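Local coordinates for protein GDP-mannose-dependent alpha-(1-6)-phosphatidylinositol monomannoside mannosyltransferase (Corynebacterium glutamicum, PDB 3OKP) that is a GT-B fold glycosyltransferase whose C-terminal Rossmann-like domain holds guanosine-5'-diphosphate-alpha-D-mannose, at residues A202-L216 against F276-E290. Sequence-based numbering, arbitrary orientation. Where two conformers were deposited one is given.
With GDD (guanosine-5'-diphosphate-alpha-D-mannose), chain B.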
# COMPACT_ATOMS: atom_id res chain seq x y z
N ALA A 202 12.14 -14.30 3.04
CA ALA A 202 10.81 -14.22 2.45
C ALA A 202 10.66 -13.01 1.54
O ALA A 202 11.09 -11.90 1.88
CB ALA A 202 9.74 -14.21 3.53
N CYS A 203 10.07 -13.24 0.36
CA CYS A 203 9.69 -12.15 -0.53
C CYS A 203 8.23 -12.30 -0.94
O CYS A 203 7.90 -13.14 -1.78
CB CYS A 203 10.59 -12.10 -1.78
SG CYS A 203 10.18 -10.74 -2.92
N ASN A 204 7.37 -11.50 -0.31
CA ASN A 204 5.96 -11.42 -0.69
C ASN A 204 5.78 -10.23 -1.61
O ASN A 204 6.12 -9.10 -1.24
CB ASN A 204 5.06 -11.27 0.54
CG ASN A 204 5.38 -12.27 1.64
OD1 ASN A 204 5.83 -13.38 1.38
ND2 ASN A 204 5.14 -11.87 2.88
N SER A 205 5.25 -10.49 -2.80
CA SER A 205 5.01 -9.47 -3.83
C SER A 205 4.52 -10.11 -5.11
O SER A 205 4.82 -11.28 -5.38
CB SER A 205 6.29 -8.67 -4.14
OG SER A 205 6.44 -7.57 -3.26
N ARG A 206 3.78 -9.34 -5.91
CA ARG A 206 3.40 -9.77 -7.26
C ARG A 206 4.66 -10.07 -8.05
O ARG A 206 5.69 -9.40 -7.89
CB ARG A 206 2.60 -8.67 -7.96
CG ARG A 206 1.23 -8.38 -7.33
CD ARG A 206 0.45 -7.32 -8.12
NE ARG A 206 1.09 -6.00 -8.08
CZ ARG A 206 1.81 -5.48 -9.07
NH1 ARG A 206 1.98 -6.16 -10.21
NH2 ARG A 206 2.36 -4.28 -8.94
N LEU A 207 4.59 -11.09 -8.90
CA LEU A 207 5.76 -11.51 -9.67
C LEU A 207 5.87 -10.67 -10.94
O LEU A 207 5.38 -11.05 -12.00
CB LEU A 207 5.71 -13.02 -9.99
CG LEU A 207 5.50 -13.98 -8.81
CD1 LEU A 207 5.55 -15.43 -9.29
CD2 LEU A 207 6.52 -13.75 -7.69
N VAL A 208 6.50 -9.51 -10.79
CA VAL A 208 6.81 -8.60 -11.90
C VAL A 208 8.28 -8.15 -11.77
O VAL A 208 8.81 -8.13 -10.65
CB VAL A 208 5.84 -7.38 -11.98
CG1 VAL A 208 4.42 -7.82 -12.32
CG2 VAL A 208 5.86 -6.55 -10.69
N PRO A 209 8.94 -7.82 -12.90
CA PRO A 209 10.37 -7.48 -12.87
C PRO A 209 10.80 -6.49 -11.79
O PRO A 209 11.82 -6.72 -11.12
CB PRO A 209 10.61 -6.89 -14.26
CG PRO A 209 9.61 -7.54 -15.12
CD PRO A 209 8.39 -7.76 -14.27
N ARG A 210 10.04 -5.42 -11.59
CA ARG A 210 10.47 -4.32 -10.72
C ARG A 210 10.58 -4.67 -9.23
O ARG A 210 11.25 -3.96 -8.48
CB ARG A 210 9.61 -3.06 -10.93
CG ARG A 210 8.21 -3.12 -10.33
CD ARG A 210 7.55 -1.75 -10.39
NE ARG A 210 6.22 -1.73 -9.79
CZ ARG A 210 5.99 -1.52 -8.49
NH1 ARG A 210 7.01 -1.30 -7.68
NH2 ARG A 210 4.76 -1.53 -8.02
N LYS A 211 9.95 -5.77 -8.81
CA LYS A 211 9.96 -6.18 -7.40
C LYS A 211 11.29 -6.81 -6.97
O LYS A 211 11.57 -6.95 -5.78
CB LYS A 211 8.79 -7.13 -7.11
CG LYS A 211 7.41 -6.54 -7.37
CD LYS A 211 6.99 -5.52 -6.31
CE LYS A 211 5.58 -5.01 -6.57
NZ LYS A 211 5.13 -4.06 -5.50
N GLY A 212 12.12 -7.18 -7.95
CA GLY A 212 13.47 -7.64 -7.67
C GLY A 212 13.60 -9.05 -7.13
O GLY A 212 14.58 -9.37 -6.45
N GLN A 213 12.61 -9.90 -7.43
CA GLN A 213 12.76 -11.34 -7.17
C GLN A 213 13.92 -11.87 -8.02
O GLN A 213 14.65 -12.75 -7.58
CB GLN A 213 11.49 -12.12 -7.51
CG GLN A 213 10.29 -11.85 -6.62
CD GLN A 213 9.34 -10.81 -7.20
OE1 GLN A 213 9.61 -10.21 -8.24
NE2 GLN A 213 8.22 -10.60 -6.52
N ASP A 214 14.07 -11.32 -9.22
CA ASP A 214 15.20 -11.67 -10.09
C ASP A 214 16.54 -11.29 -9.47
O ASP A 214 17.50 -12.06 -9.54
CB ASP A 214 15.03 -11.10 -11.52
CG ASP A 214 14.71 -9.61 -11.55
OD1 ASP A 214 14.80 -8.91 -10.52
OD2 ASP A 214 14.35 -9.12 -12.65
N SER A 215 16.59 -10.11 -8.85
CA SER A 215 17.79 -9.65 -8.14
C SER A 215 18.13 -10.58 -6.97
O SER A 215 19.30 -10.92 -6.76
CB SER A 215 17.59 -8.22 -7.62
OG SER A 215 17.28 -7.33 -8.68
N LEU A 216 17.10 -10.99 -6.23
CA LEU A 216 17.22 -11.94 -5.13
C LEU A 216 17.77 -13.30 -5.58
O LEU A 216 18.68 -13.85 -4.96
CB LEU A 216 15.86 -12.12 -4.43
CG LEU A 216 15.59 -11.59 -3.01
CD1 LEU A 216 16.59 -10.55 -2.50
CD2 LEU A 216 14.15 -11.09 -2.86
N PHE A 276 12.94 -10.41 5.63
CA PHE A 276 12.09 -10.06 4.50
C PHE A 276 12.90 -9.21 3.53
O PHE A 276 13.50 -8.20 3.93
CB PHE A 276 10.82 -9.31 4.93
CG PHE A 276 9.96 -8.87 3.76
CD1 PHE A 276 10.16 -7.63 3.15
CD2 PHE A 276 8.96 -9.70 3.27
CE1 PHE A 276 9.38 -7.23 2.07
CE2 PHE A 276 8.16 -9.31 2.19
CZ PHE A 276 8.38 -8.07 1.59
N ALA A 277 12.92 -9.61 2.27
CA ALA A 277 13.67 -8.88 1.25
C ALA A 277 12.82 -8.66 -0.00
O ALA A 277 12.18 -9.59 -0.51
CB ALA A 277 14.96 -9.62 0.91
N MET A 278 12.81 -7.42 -0.49
CA MET A 278 12.18 -7.08 -1.75
C MET A 278 12.92 -5.86 -2.30
O MET A 278 12.55 -4.72 -1.99
CB MET A 278 10.68 -6.81 -1.58
CG MET A 278 9.87 -6.85 -2.88
SD MET A 278 9.77 -5.26 -3.74
CE MET A 278 8.41 -4.49 -2.87
N PRO A 279 13.98 -6.09 -3.10
CA PRO A 279 14.83 -5.01 -3.59
C PRO A 279 14.24 -4.33 -4.82
O PRO A 279 14.77 -4.46 -5.93
CB PRO A 279 16.15 -5.72 -3.91
CG PRO A 279 15.75 -7.12 -4.26
CD PRO A 279 14.43 -7.42 -3.58
N ALA A 280 13.14 -3.61 -4.61
CA ALA A 280 12.42 -2.91 -5.67
C ALA A 280 13.32 -1.95 -6.46
O ALA A 280 14.10 -1.21 -5.87
CB ALA A 280 11.22 -2.16 -5.10
N ARG A 281 13.20 -2.00 -7.78
CA ARG A 281 13.91 -1.07 -8.66
C ARG A 281 12.93 -0.31 -9.54
O ARG A 281 11.87 -0.83 -9.91
CB ARG A 281 14.95 -1.80 -9.52
CG ARG A 281 14.37 -2.74 -10.57
CD ARG A 281 15.45 -3.28 -11.50
NE ARG A 281 14.92 -4.22 -12.48
CZ ARG A 281 14.73 -5.52 -12.26
NH1 ARG A 281 15.03 -6.05 -11.09
NH2 ARG A 281 14.23 -6.29 -13.22
N THR A 282 13.27 0.93 -9.87
CA THR A 282 12.46 1.74 -10.77
C THR A 282 12.74 1.35 -12.22
O THR A 282 13.90 1.22 -12.63
CB THR A 282 12.69 3.25 -10.55
OG1 THR A 282 12.33 3.58 -9.20
CG2 THR A 282 11.83 4.09 -11.50
N ARG A 283 11.66 1.13 -12.97
CA ARG A 283 11.73 0.74 -14.38
C ARG A 283 10.76 1.57 -15.21
O ARG A 283 10.27 2.60 -14.74
CB ARG A 283 11.39 -0.75 -14.53
CG ARG A 283 12.46 -1.71 -14.05
CD ARG A 283 11.94 -3.14 -13.98
NE ARG A 283 10.92 -3.42 -15.00
CZ ARG A 283 11.15 -3.99 -16.17
NH1 ARG A 283 12.38 -4.37 -16.52
NH2 ARG A 283 10.15 -4.19 -17.01
N GLY A 284 10.48 1.10 -16.42
CA GLY A 284 9.48 1.71 -17.30
C GLY A 284 9.69 3.19 -17.55
O GLY A 284 8.73 3.96 -17.60
N GLY A 285 10.95 3.58 -17.71
CA GLY A 285 11.32 4.97 -17.98
C GLY A 285 11.04 5.91 -16.83
O GLY A 285 10.83 7.11 -17.04
N GLY A 286 11.02 5.38 -15.61
CA GLY A 286 10.68 6.16 -14.41
C GLY A 286 9.23 6.04 -13.98
O GLY A 286 8.85 6.58 -12.93
N LEU A 287 8.42 5.34 -14.77
CA LEU A 287 6.98 5.22 -14.51
C LEU A 287 6.60 3.92 -13.78
O LEU A 287 5.56 3.87 -13.11
CB LEU A 287 6.19 5.35 -15.82
CG LEU A 287 5.66 6.73 -16.26
CD1 LEU A 287 6.40 7.92 -15.63
CD2 LEU A 287 5.65 6.85 -17.78
N ASP A 288 7.43 2.89 -13.92
CA ASP A 288 7.25 1.64 -13.20
C ASP A 288 8.01 1.75 -11.87
O ASP A 288 9.20 1.43 -11.79
CB ASP A 288 7.75 0.47 -14.04
CG ASP A 288 7.21 -0.87 -13.58
OD1 ASP A 288 6.10 -0.91 -13.00
OD2 ASP A 288 7.90 -1.89 -13.79
N VAL A 289 7.31 2.22 -10.84
CA VAL A 289 7.94 2.60 -9.59
C VAL A 289 7.16 2.12 -8.36
O VAL A 289 5.93 1.99 -8.41
CB VAL A 289 8.17 4.14 -9.56
CG1 VAL A 289 6.83 4.91 -9.47
CG2 VAL A 289 9.11 4.55 -8.46
N GLU A 290 7.88 1.86 -7.28
CA GLU A 290 7.28 1.51 -6.00
C GLU A 290 6.81 2.78 -5.30
O GLU A 290 7.63 3.56 -4.81
CB GLU A 290 8.28 0.73 -5.13
CG GLU A 290 7.67 0.00 -3.95
CD GLU A 290 6.69 -1.09 -4.36
OE1 GLU A 290 7.03 -1.90 -5.25
OE2 GLU A 290 5.59 -1.13 -3.79
N2 GDD B . -2.97 -13.01 0.24
C2 GDD B . -1.83 -12.71 -0.42
N1 GDD B . -1.10 -13.69 -0.99
N3 GDD B . -1.43 -11.42 -0.49
C4 GDD B . -0.28 -11.09 -1.15
C5 GDD B . 0.48 -12.09 -1.75
C6 GDD B . 0.05 -13.41 -1.65
O6 GDD B . 0.71 -14.33 -2.18
N7 GDD B . 1.54 -11.49 -2.32
C8 GDD B . 1.44 -10.17 -2.09
N9 GDD B . 0.33 -9.93 -1.38
C1' GDD B . -0.16 -8.61 -0.90
C2' GDD B . 0.73 -8.08 0.22
O2' GDD B . 0.36 -8.61 1.49
C3' GDD B . 0.52 -6.58 0.12
O3' GDD B . -0.56 -6.18 0.98
C4' GDD B . 0.14 -6.32 -1.33
O4' GDD B . -0.16 -7.60 -1.91
C5' GDD B . 1.27 -5.66 -2.10
O5' GDD B . 1.12 -4.24 -2.11
PA GDD B . 2.25 -3.34 -2.30
O1A GDD B . 1.89 -2.17 -2.04
O2A GDD B . 3.19 -3.65 -1.53
O3A GDD B . 2.74 -3.40 -3.66
PB GDD B . 1.92 -3.23 -4.85
O2B GDD B . 1.03 -2.38 -4.67
O3B GDD B . 2.65 -2.87 -5.80
O1B GDD B . 1.32 -4.49 -5.21
O HOH W 1 7.66 -4.53 -13.24
O HOH W 2 9.92 -0.88 -8.24
O HOH W 3 15.99 -4.88 -8.43
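In the C-terminal Rossmann-like domain of this GT-B glycosyltransferase, neighbouring parallel strands 200-204 and 275-278 release two loops that pack together and line the pocket of guanosine-5'-diphosphate-alpha-D-mannose. A277 N donates to A202 O to hold the strands in register, and F276 lays CE2 3.4 Å from N204 N. Beyond the strands, M278 bends its flexible chain so that SD lies 3.2 Å from K211 O and CE rests near S205 OG. L216, on helix 213-226, packs its CD1 and CD2 methyls on A277 and on the P279 ring. G212, the N-cap of this helix, has a positive phi (77°), easy for glycine, and P279 CG lies 3.4 Å from G212 O. A backbone bond from R281 N to R210 O ties the loops together.

R210 and R281 tuck CG back over their backbones, flanked by N and C (chi1 75° and 68°), then run straight, carrying their guanidinium groups far across the interface. R281 meets D214 end-on and nearly coplanar, NH1 to OD1 and NH2 to OD2, both 2.9 Å; Y240 also bonds D214 OD2, and P209 O sits over one face of the guanidinium. In one of its two conformers D288 places OD1 3.3 Å from R210 NE, while V289 O covers the centre of one R210 guanidinium face. P209 CB sits over the centre of one R283 guanidinium face, about 3.5 Å above its plane.

At the pocket, E290 suits its place because one carboxylate oxygen can serve two cations: R210 NH1 reaches OE1 from above the carboxylate plane, and OE1 also takes K211 NZ on its syn lone pair at 2.9 Å. That pairing probably steadies the lysine ammonium beside the diphosphate, where K211 NZ also donates to ligand atom O3B at 2.8 Å.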